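Local structure of levansucrase (Bacillus megaterium, 3OM4) at residues P27-Q30 / Q34-V37; S43-I48 / L446-L451; Y260-A263 / N268-F271. The protein belongs to the levansucrase/invertase family of enzymes, whose members are built on a five-bladed beta-propeller. The protein carries 1 engineered substitution. All coordinates share one frame; numbering follows the deposited sequence.

Contact 1 (P27-Q30 / Q34-V37); sequences PQQQ and QFKV
Q29 and F35 carry this contact by van der Waals packing of a glutamine chain on a phenyl ring. The two side chains cross at about a right angle. Q29 touches with its CG, which lies 3.7 Å from F35 CE2. Its amide continues past the ring, with Q29 NE2 3.7 Å from F35 CZ. The amide and ring planes are 55° apart, so the two groups do not stack flat. The first torsion of Q29 places CG anti to the backbone N (chi1 179°), and the extended chain then runs past CE2 and CZ. Within its own segment, Q34 CG lies over one face of the ring, offset toward the rim.

Two backbone oxygens add to the packing. Q29 O approaches obliquely and comes within 3.5 Å of F35 CE2. Q30 O is more distant, 4.1 Å from F35 CD2, and meets the ring at its edge, near its plane. No hydrogen bond joins the two segments.

The polar end of Q29 is held from outside: OE1 bonds to T376 OG1 and NE2 to N374 O. These bonds probably fix the rotation of the amide beside the ring.

The contact lies where the chain leaves helix 26-29 and bends back against the propeller. Strand 371-382 lies beside it: L378 touches both Q29 and F35, and the F35 backbone bonds to that of H381.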
ATOM      1  N   PRO A  27     -19.859  -6.257  -6.950  1.00 10.07           N
ATOM      2  CA  PRO A  27     -19.949  -7.114  -8.142  1.00 10.43           C
ATOM      3  C   PRO A  27     -20.880  -6.612  -9.253  1.00 10.84           C
ATOM      4  O   PRO A  27     -20.542  -6.758 -10.425  1.00 11.10           O
ATOM      5  CB  PRO A  27     -20.440  -8.447  -7.575  1.00 10.34           C
ATOM      6  CG  PRO A  27     -19.850  -8.484  -6.213  1.00 10.08           C
ATOM      7  CD  PRO A  27     -19.926  -7.060  -5.712  1.00 10.02           C
ATOM      8  N   GLN A  28     -22.018  -6.015  -8.898  1.00 11.20           N
ATOM      9  CA  GLN A  28     -22.972  -5.529  -9.906  1.00 11.63           C
ATOM     10  C   GLN A  28     -22.657  -4.116 -10.404  1.00 11.46           C
ATOM     11  O   GLN A  28     -23.295  -3.622 -11.338  1.00 11.71           O
ATOM     12  CB  GLN A  28     -24.407  -5.587  -9.378  1.00 11.88           C
ATOM     13  CG  GLN A  28     -24.958  -6.987  -9.160  1.00 13.40           C
ATOM     14  CD  GLN A  28     -26.160  -6.981  -8.236  1.00 15.37           C
ATOM     15  OE1 GLN A  28     -27.155  -6.304  -8.498  1.00 17.83           O
ATOM     16  NE2 GLN A  28     -26.073  -7.730  -7.146  1.00 16.40           N
ATOM     17  N   GLN A  29     -21.672  -3.478  -9.776  1.00 11.00           N
ATOM     18  CA  GLN A  29     -21.256  -2.126 -10.124  1.00 10.85           C
ATOM     19  C   GLN A  29     -19.997  -2.131 -10.989  1.00 10.80           C
ATOM     20  O   GLN A  29     -19.826  -1.269 -11.853  1.00 10.59           O
ATOM     21  CB  GLN A  29     -20.999  -1.323  -8.842  1.00 10.81           C
ATOM     22  CG  GLN A  29     -20.524   0.109  -9.058  1.00 10.73           C
ATOM     23  CD  GLN A  29     -19.957   0.736  -7.800  1.00 10.76           C
ATOM     24  OE1 GLN A  29     -19.353   0.054  -6.968  1.00 10.27           O
ATOM     25  NE2 GLN A  29     -20.141   2.043  -7.659  1.00 10.60           N
ATOM     26  N   GLN A  30     -19.131  -3.116 -10.757  1.00 10.87           N
ATOM     27  CA  GLN A  30     -17.742  -3.073 -11.224  1.00 11.01           C
ATOM     28  C   GLN A  30     -17.525  -3.207 -12.727  1.00 11.25           C
ATOM     29  O   GLN A  30     -16.510  -2.739 -13.245  1.00 11.09           O
ATOM     30  CB  GLN A  30     -16.900  -4.120 -10.492  1.00 10.82           C
ATOM     31  CG  GLN A  30     -17.221  -5.556 -10.873  1.00 10.93           C
ATOM     32  CD  GLN A  30     -16.567  -6.567  -9.961  1.00 10.44           C
ATOM     33  OE1 GLN A  30     -15.897  -6.210  -8.995  1.00 10.97           O
ATOM     34  NE2 GLN A  30     -16.763  -7.841 -10.263  1.00 10.56           N
ATOM     35  N   GLN A  34     -15.758   2.843 -16.109  1.00 10.49           N
ATOM     36  CA  GLN A  34     -15.540   3.834 -15.053  1.00  9.88           C
ATOM     37  C   GLN A  34     -14.522   3.331 -14.025  1.00  9.31           C
ATOM     38  O   GLN A  34     -13.783   4.129 -13.442  1.00  9.05           O
ATOM     39  CB  GLN A  34     -16.855   4.215 -14.355  1.00  9.94           C
ATOM     40  CG  GLN A  34     -16.690   5.301 -13.281  1.00 10.25           C
ATOM     41  CD  GLN A  34     -17.972   5.637 -12.532  1.00 11.32           C
ATOM     42  OE1 GLN A  34     -19.060   5.192 -12.893  1.00 11.76           O
ATOM     43  NE2 GLN A  34     -17.839   6.430 -11.474  1.00 11.85           N
ATOM     44  N   PHE A  35     -14.476   2.013 -13.824  1.00  8.82           N
ATOM     45  CA  PHE A  35     -13.658   1.408 -12.761  1.00  8.63           C
ATOM     46  C   PHE A  35     -12.581   0.436 -13.244  1.00  8.64           C
ATOM     47  O   PHE A  35     -11.592   0.203 -12.542  1.00  8.75           O
ATOM     48  CB  PHE A  35     -14.551   0.676 -11.756  1.00  8.54           C
ATOM     49  CG  PHE A  35     -15.755   1.460 -11.335  1.00  8.60           C
ATOM     50  CD1 PHE A  35     -15.623   2.571 -10.506  1.00  9.46           C
ATOM     51  CD2 PHE A  35     -17.022   1.088 -11.762  1.00  8.67           C
ATOM     52  CE1 PHE A  35     -16.741   3.304 -10.114  1.00  9.56           C
ATOM     53  CE2 PHE A  35     -18.147   1.811 -11.373  1.00  9.21           C
ATOM     54  CZ  PHE A  35     -18.004   2.919 -10.546  1.00  9.66           C
ATOM     55  N   LYS A  36     -12.795  -0.154 -14.417  1.00  8.47           N
ATOM     56  CA  LYS A  36     -11.875  -1.148 -14.968  1.00  8.24           C
ATOM     57  C   LYS A  36     -10.502  -0.542 -15.231  1.00  7.76           C
ATOM     58  O   LYS A  36     -10.390   0.511 -15.858  1.00  7.27           O
ATOM     59  CB  LYS A  36     -12.437  -1.731 -16.269  1.00  8.64           C
ATOM     60  CG  LYS A  36     -11.655  -2.925 -16.812  1.00  9.46           C
ATOM     61  CD  LYS A  36     -11.933  -3.163 -18.296  1.00 11.71           C
ATOM     62  CE  LYS A  36     -11.141  -2.197 -19.173  1.00 13.23           C
ATOM     63  NZ  LYS A  36     -11.332  -2.459 -20.627  1.00 14.71           N
ATOM     64  N   VAL A  37      -9.463  -1.211 -14.736  1.00  7.42           N
ATOM     65  CA  VAL A  37      -8.088  -0.863 -15.074  1.00  7.31           C
ATOM     66  C   VAL A  37      -7.970  -0.963 -16.601  1.00  7.38           C
ATOM     67  O   VAL A  37      -8.380  -1.968 -17.178  1.00  7.67           O
ATOM     68  CB  VAL A  37      -7.084  -1.825 -14.382  1.00  7.16           C
ATOM     69  CG1 VAL A  37      -5.667  -1.618 -14.900  1.00  7.11           C
ATOM     70  CG2 VAL A  37      -7.125  -1.646 -12.863  1.00  7.01           C
TER

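Contact 2 (S43-I48 / L446-L451); sequences STIKNI and LEQGQL
The flat side-chain amide of Q448 meets the backbone of K46 through its two polar atoms. Q448 OE1 accepts from K46 N at 2.8 Å, with the donor tilted 19° from the carbonyl plane. Q448 NE2 gives a hydrogen to K46 O at 2.9 Å and reaches a lone pair in the plane of that carbonyl. The amide thus pairs with both polar groups of one residue, much as a neighbouring strand would. I45 CG2 packs nearby, 3.9 Å from Q448 NE2.

Q448 reaches across on an extended chain, with CG anti to its own carbonyl carbon (chi1 -69°). Its NE2 also bonds to F425 O, so two carbonyls hold this nitrogen. K46 O is doubly held too, since T424 OG1 bonds to it. The K46 ammonium group turns to D115, with which it forms a salt bridge.

Q448 and G449 are the two central residues of a type II beta turn from E447 to Q450; G449 has positive phi. Q450 N bonds to E447 O at 3.2 Å, and Q450 OE1 accepts from E447 N at 3.1 Å.

The contact ties the loop before strand 52-54 to the end of strand 437-448, the last strand of the chain. Strand 424-434 pairs with that strand and supplies T424 and F425.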
ATOM      1  N   SER A  43       2.354  -5.830 -26.685  1.00 15.72           N
ATOM      2  CA  SER A  43       3.483  -5.745 -27.611  1.00 16.15           C
ATOM      3  C   SER A  43       4.504  -4.665 -27.249  1.00 16.27           C
ATOM      4  O   SER A  43       5.652  -4.719 -27.695  1.00 16.69           O
ATOM      5  CB  SER A  43       2.968  -5.516 -29.035  1.00 16.12           C
ATOM      6  OG  SER A  43       2.403  -4.222 -29.170  1.00 16.73           O
ATOM      7  N   THR A  44       4.084  -3.691 -26.443  1.00 16.16           N
ATOM      8  CA  THR A  44       4.932  -2.545 -26.105  1.00 16.18           C
ATOM      9  C   THR A  44       5.564  -2.626 -24.712  1.00 15.60           C
ATOM     10  O   THR A  44       6.380  -1.776 -24.349  1.00 15.87           O
ATOM     11  CB  THR A  44       4.162  -1.206 -26.236  1.00 16.25           C
ATOM     12  OG1 THR A  44       3.040  -1.203 -25.345  1.00 17.28           O
ATOM     13  CG2 THR A  44       3.680  -0.993 -27.667  1.00 16.92           C
ATOM     14  N   ILE A  45       5.191  -3.648 -23.944  1.00 14.93           N
ATOM     15  CA  ILE A  45       5.670  -3.813 -22.568  1.00 14.26           C
ATOM     16  C   ILE A  45       7.155  -4.189 -22.516  1.00 13.92           C
ATOM     17  O   ILE A  45       7.586  -5.162 -23.139  1.00 13.94           O
ATOM     18  CB  ILE A  45       4.809  -4.849 -21.781  1.00 14.25           C
ATOM     19  CG1 ILE A  45       3.332  -4.415 -21.731  1.00 13.89           C
ATOM     20  CG2 ILE A  45       5.375  -5.100 -20.372  1.00 14.27           C
ATOM     21  CD1 ILE A  45       3.079  -3.000 -21.196  1.00 13.75           C
ATOM     22  N   LYS A  46       7.922  -3.397 -21.771  1.00 13.39           N
ATOM     23  CA  LYS A  46       9.360  -3.603 -21.607  1.00 13.09           C
ATOM     24  C   LYS A  46       9.720  -3.864 -20.150  1.00 12.65           C
ATOM     25  O   LYS A  46       9.088  -3.312 -19.242  1.00 12.30           O
ATOM     26  CB  LYS A  46      10.121  -2.355 -22.054  1.00 13.26           C
ATOM     27  CG  LYS A  46      10.159  -2.090 -23.546  1.00 13.98           C
ATOM     28  CD  LYS A  46      10.936  -0.806 -23.801  1.00 15.60           C
ATOM     29  CE  LYS A  46      11.103  -0.514 -25.278  1.00 16.92           C
ATOM     30  NZ  LYS A  46      11.967   0.684 -25.480  1.00 18.01           N
ATOM     31  N   ASN A  47      10.748  -4.687 -19.934  1.00 12.34           N
ATOM     32  CA  ASN A  47      11.421  -4.758 -18.638  1.00 12.08           C
ATOM     33  C   ASN A  47      12.103  -3.422 -18.366  1.00 11.99           C
ATOM     34  O   ASN A  47      12.448  -2.695 -19.302  1.00 11.97           O
ATOM     35  CB  ASN A  47      12.508  -5.841 -18.626  1.00 12.00           C
ATOM     36  CG  ASN A  47      11.963  -7.250 -18.811  1.00 12.05           C
ATOM     37  OD1 ASN A  47      10.823  -7.551 -18.467  1.00 12.19           O
ATOM     38  ND2 ASN A  47      12.800  -8.128 -19.352  1.00 12.26           N
ATOM     39  N   ILE A  48      12.307  -3.106 -17.090  1.00 11.95           N
ATOM     40  CA  ILE A  48      13.151  -1.977 -16.712  1.00 11.97           C
ATOM     41  C   ILE A  48      14.592  -2.378 -17.009  1.00 12.29           C
ATOM     42  O   ILE A  48      15.159  -3.221 -16.316  1.00 11.97           O
ATOM     43  CB  ILE A  48      12.993  -1.612 -15.217  1.00 11.88           C
ATOM     44  CG1 ILE A  48      11.514  -1.397 -14.873  1.00 11.72           C
ATOM     45  CG2 ILE A  48      13.824  -0.375 -14.876  1.00 11.75           C
ATOM     46  CD1 ILE A  48      11.211  -1.420 -13.389  1.00 11.13           C
ATOM     47  N   LEU A 446      -0.447   6.016 -20.183  1.00 15.58           N
ATOM     48  CA  LEU A 446       0.828   6.722 -20.211  1.00 14.93           C
ATOM     49  C   LEU A 446       1.984   5.738 -20.369  1.00 14.40           C
ATOM     50  O   LEU A 446       1.763   4.547 -20.597  1.00 14.04           O
ATOM     51  CB  LEU A 446       0.985   7.565 -18.936  1.00 15.03           C
ATOM     52  CG  LEU A 446      -0.205   8.454 -18.544  1.00 15.30           C
ATOM     53  CD1 LEU A 446      -0.050   9.000 -17.126  1.00 15.41           C
ATOM     54  CD2 LEU A 446      -0.424   9.588 -19.542  1.00 15.21           C
ATOM     55  N   GLU A 447       3.216   6.236 -20.265  1.00 13.82           N
ATOM     56  CA  GLU A 447       4.399   5.381 -20.356  1.00 13.56           C
ATOM     57  C   GLU A 447       4.503   4.490 -19.126  1.00 12.92           C
ATOM     58  O   GLU A 447       3.930   4.801 -18.084  1.00 12.59           O
ATOM     59  CB  GLU A 447       5.675   6.223 -20.471  1.00 13.84           C
ATOM     60  CG  GLU A 447       5.691   7.198 -21.645  1.00 15.71           C
ATOM     61  CD  GLU A 447       5.717   6.504 -22.994  1.00 18.24           C
ATOM     62  OE1 GLU A 447       6.525   5.568 -23.180  1.00 19.36           O
ATOM     63  OE2 GLU A 447       4.928   6.904 -23.878  1.00 20.00           O
ATOM     64  N   GLN A 448       5.232   3.384 -19.249  1.00 12.19           N
ATOM     65  CA  GLN A 448       5.512   2.536 -18.093  1.00 11.82           C
ATOM     66  C   GLN A 448       6.229   3.334 -17.010  1.00 11.63           C
ATOM     67  O   GLN A 448       7.286   3.919 -17.257  1.00 11.62           O
ATOM     68  CB  GLN A 448       6.359   1.330 -18.493  1.00 11.79           C
ATOM     69  CG  GLN A 448       5.643   0.309 -19.353  1.00 11.60           C
ATOM     70  CD  GLN A 448       6.538  -0.861 -19.707  1.00 12.17           C
ATOM     71  OE1 GLN A 448       7.065  -0.937 -20.817  1.00 11.86           O
ATOM     72  NE2 GLN A 448       6.730  -1.771 -18.756  1.00 12.52           N
ATOM     73  N   GLY A 449       5.633   3.377 -15.823  1.00 11.28           N
ATOM     74  CA  GLY A 449       6.251   4.031 -14.676  1.00 10.86           C
ATOM     75  C   GLY A 449       6.222   5.548 -14.686  1.00 10.81           C
ATOM     76  O   GLY A 449       6.926   6.182 -13.899  1.00 10.42           O
ATOM     77  N   GLN A 450       5.410   6.135 -15.564  1.00 10.80           N
ATOM     78  CA  GLN A 450       5.248   7.586 -15.595  1.00 11.24           C
ATOM     79  C   GLN A 450       4.579   8.045 -14.304  1.00 11.54           C
ATOM     80  O   GLN A 450       3.641   7.407 -13.824  1.00 11.61           O
ATOM     81  CB  GLN A 450       4.432   8.029 -16.814  1.00 11.31           C
ATOM     82  CG  GLN A 450       4.462   9.538 -17.063  1.00 11.58           C
ATOM     83  CD  GLN A 450       3.904   9.933 -18.419  1.00 11.54           C
ATOM     84  OE1 GLN A 450       3.910   9.144 -19.363  1.00 12.37           O
ATOM     85  NE2 GLN A 450       3.423  11.167 -18.522  1.00 11.79           N
ATOM     86  N   LEU A 451       5.076   9.144 -13.743  1.00 11.78           N
ATOM     87  CA  LEU A 451       4.592   9.637 -12.458  1.00 12.16           C
ATOM     88  C   LEU A 451       3.764  10.907 -12.583  1.00 12.69           C
ATOM     89  O   LEU A 451       2.848  11.129 -11.791  1.00 12.57           O
ATOM     90  CB  LEU A 451       5.761   9.903 -11.506  1.00 11.96           C
ATOM     91  CG  LEU A 451       6.754   8.781 -11.209  1.00 11.57           C
ATOM     92  CD1 LEU A 451       7.930   9.362 -10.455  1.00 10.20           C
ATOM     93  CD2 LEU A 451       6.097   7.653 -10.418  1.00 10.98           C
TER

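Contact 3 (Y260-A263 / N268-F271); sequences YNRA and NNPF
N269 OD1 is the polar atom on which this contact turns. It accepts from R262 NH1, with a separation of 2.5 Å. That length is very short, so its exact value is doubtful. R262 NH2 adds a weak bond to the same N269 OD1 at 3.2 Å. Q273 NE2, one turn further along the helix, also bonds to this oxygen.

The guanidinium presents its edge to N269. OD1 lies close to the guanidinium plane, while NH1 is tilted 28° from the carbonyl plane of the asparagine. The two flat groups are turned 32° against each other. R262 gets there on a chain that is extended from CG to NE. N269 has its CG anti to the backbone N (chi1 -176°), and this swings the amide toward the arginine. R262 also touches F272 and Q273 of the helix and makes a long, weak ion pair with D8.

Each segment has an asparagine that braces its own backbone. N261 OD1 accepts from A263 N at 3.0 Å, which makes an Asx turn just around R262. N268 is the N-cap of helix 269-281, and its OD1 accepts from F271 N at 2.9 Å.

The contact is small and lies at the surface, joining the loop before the helix to the helix's first turn. Its chemistry is one-sided: a cationic group gives hydrogens to a neutral amide oxygen. The R262 and Q273 donors around N269 OD1 probably favour this orientation of the amide, though one R262 bond is weak and the other doubtful in length. The positive charge probably polarises the amide carbonyl.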
ATOM      1  N   TYR A 260     -21.277 -10.037  15.194  1.00  5.73           N
ATOM      2  CA  TYR A 260     -22.533  -9.500  15.733  1.00  6.11           C
ATOM      3  C   TYR A 260     -22.582  -7.968  15.763  1.00  5.90           C
ATOM      4  O   TYR A 260     -23.588  -7.386  16.180  1.00  6.03           O
ATOM      5  CB  TYR A 260     -22.784 -10.039  17.141  1.00  6.43           C
ATOM      6  CG  TYR A 260     -22.950 -11.537  17.205  1.00  7.56           C
ATOM      7  CD1 TYR A 260     -24.218 -12.118  17.214  1.00  8.95           C
ATOM      8  CD2 TYR A 260     -21.836 -12.375  17.257  1.00  8.27           C
ATOM      9  CE1 TYR A 260     -24.373 -13.502  17.271  1.00  9.64           C
ATOM     10  CE2 TYR A 260     -21.979 -13.756  17.313  1.00  9.40           C
ATOM     11  CZ  TYR A 260     -23.247 -14.312  17.321  1.00 10.24           C
ATOM     12  OH  TYR A 260     -23.386 -15.681  17.381  1.00 10.83           O
ATOM     13  N   ASN A 261     -21.505  -7.323  15.323  1.00  5.94           N
ATOM     14  CA  ASN A 261     -21.434  -5.858  15.320  1.00  6.01           C
ATOM     15  C   ASN A 261     -22.019  -5.250  14.044  1.00  6.38           C
ATOM     16  O   ASN A 261     -21.426  -5.355  12.966  1.00  6.18           O
ATOM     17  CB  ASN A 261     -19.989  -5.389  15.524  1.00  5.70           C
ATOM     18  CG  ASN A 261     -19.878  -3.890  15.775  1.00  5.52           C
ATOM     19  OD1 ASN A 261     -20.827  -3.133  15.558  1.00  5.62           O
ATOM     20  ND2 ASN A 261     -18.702  -3.453  16.225  1.00  3.80           N
ATOM     21  N   ARG A 262     -23.166  -4.588  14.186  1.00  6.88           N
ATOM     22  CA  ARG A 262     -23.866  -3.969  13.053  1.00  7.86           C
ATOM     23  C   ARG A 262     -23.031  -2.927  12.303  1.00  7.65           C
ATOM     24  O   ARG A 262     -23.237  -2.716  11.105  1.00  7.95           O
ATOM     25  CB  ARG A 262     -25.190  -3.340  13.503  1.00  8.18           C
ATOM     26  CG  ARG A 262     -26.224  -4.329  14.027  1.00 10.66           C
ATOM     27  CD  ARG A 262     -27.435  -3.586  14.572  1.00 14.36           C
ATOM     28  NE  ARG A 262     -28.353  -4.467  15.291  1.00 16.98           N
ATOM     29  CZ  ARG A 262     -29.448  -5.010  14.764  1.00 18.12           C
ATOM     30  NH1 ARG A 262     -29.780  -4.767  13.501  1.00 18.92           N
ATOM     31  NH2 ARG A 262     -30.215  -5.796  15.504  1.00 18.46           N
ATOM     32  N   ALA A 263     -22.091  -2.290  13.003  1.00  7.65           N
ATOM     33  CA  ALA A 263     -21.225  -1.258  12.412  1.00  7.66           C
ATOM     34  C   ALA A 263     -20.457  -1.743  11.181  1.00  7.74           C
ATOM     35  O   ALA A 263     -20.160  -0.956  10.275  1.00  7.74           O
ATOM     36  CB  ALA A 263     -20.253  -0.717  13.451  1.00  7.57           C
ATOM     37  N   ASN A 268     -29.719  -2.393   6.309  1.00 14.47           N
ATOM     38  CA  ASN A 268     -30.831  -2.558   7.247  1.00 14.76           C
ATOM     39  C   ASN A 268     -30.701  -3.807   8.124  1.00 14.60           C
ATOM     40  O   ASN A 268     -29.784  -4.615   7.936  1.00 14.33           O
ATOM     41  CB  ASN A 268     -32.190  -2.510   6.520  1.00 15.02           C
ATOM     42  CG  ASN A 268     -32.260  -3.444   5.315  1.00 15.92           C
ATOM     43  OD1 ASN A 268     -31.850  -4.604   5.376  1.00 16.44           O
ATOM     44  ND2 ASN A 268     -32.802  -2.934   4.212  1.00 17.07           N
ATOM     45  N   ASN A 269     -31.611  -3.956   9.086  1.00 14.50           N
ATOM     46  CA  ASN A 269     -31.609  -5.122   9.972  1.00 14.43           C
ATOM     47  C   ASN A 269     -31.762  -6.462   9.232  1.00 14.06           C
ATOM     48  O   ASN A 269     -31.035  -7.406   9.543  1.00 14.13           O
ATOM     49  CB  ASN A 269     -32.645  -4.979  11.099  1.00 14.67           C
ATOM     50  CG  ASN A 269     -32.592  -6.128  12.094  1.00 15.50           C
ATOM     51  OD1 ASN A 269     -31.547  -6.410  12.684  1.00 15.98           O
ATOM     52  ND2 ASN A 269     -33.723  -6.796  12.285  1.00 16.30           N
ATOM     53  N   PRO A 270     -32.691  -6.548   8.248  1.00 13.72           N
ATOM     54  CA  PRO A 270     -32.781  -7.777   7.452  1.00 13.24           C
ATOM     55  C   PRO A 270     -31.469  -8.152   6.763  1.00 12.59           C
ATOM     56  O   PRO A 270     -31.138  -9.336   6.699  1.00 12.35           O
ATOM     57  CB  PRO A 270     -33.853  -7.444   6.410  1.00 13.47           C
ATOM     58  CG  PRO A 270     -34.713  -6.447   7.075  1.00 13.68           C
ATOM     59  CD  PRO A 270     -33.792  -5.618   7.923  1.00 13.88           C
ATOM     60  N   PHE A 271     -30.735  -7.159   6.256  1.00 12.00           N
ATOM     61  CA  PHE A 271     -29.431  -7.420   5.645  1.00 11.17           C
ATOM     62  C   PHE A 271     -28.463  -7.953   6.695  1.00 10.84           C
ATOM     63  O   PHE A 271     -27.819  -8.977   6.482  1.00 10.69           O
ATOM     64  CB  PHE A 271     -28.853  -6.175   4.957  1.00 11.34           C
ATOM     65  CG  PHE A 271     -27.444  -6.364   4.457  1.00 11.10           C
ATOM     66  CD1 PHE A 271     -27.201  -7.067   3.279  1.00 11.16           C
ATOM     67  CD2 PHE A 271     -26.360  -5.856   5.170  1.00 11.32           C
ATOM     68  CE1 PHE A 271     -25.896  -7.261   2.816  1.00 11.64           C
ATOM     69  CE2 PHE A 271     -25.055  -6.043   4.716  1.00 11.33           C
ATOM     70  CZ  PHE A 271     -24.823  -6.749   3.536  1.00 11.63           C
TER

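Overall arrangement
From the N terminus, contact 1 comes first. It closes a loop of three residues after helix 26-29 and is complete before the others open. Contact 2 opens further along the same loop, at 43-48, and closes only at 446-451, so it encloses most of the chain. Contact 3 is nested inside that span and closes a four-residue loop at the start of helix 269-281. None of the three cross, and none touch. Contacts 2 and 3 lie on opposite sides of the chain's centre, with their centres about 45 Å apart. Contact 2 ties an early loop to the last strand, 437-448. Contacts 1 and 3 are local, at helix 26-29 and helix 269-281.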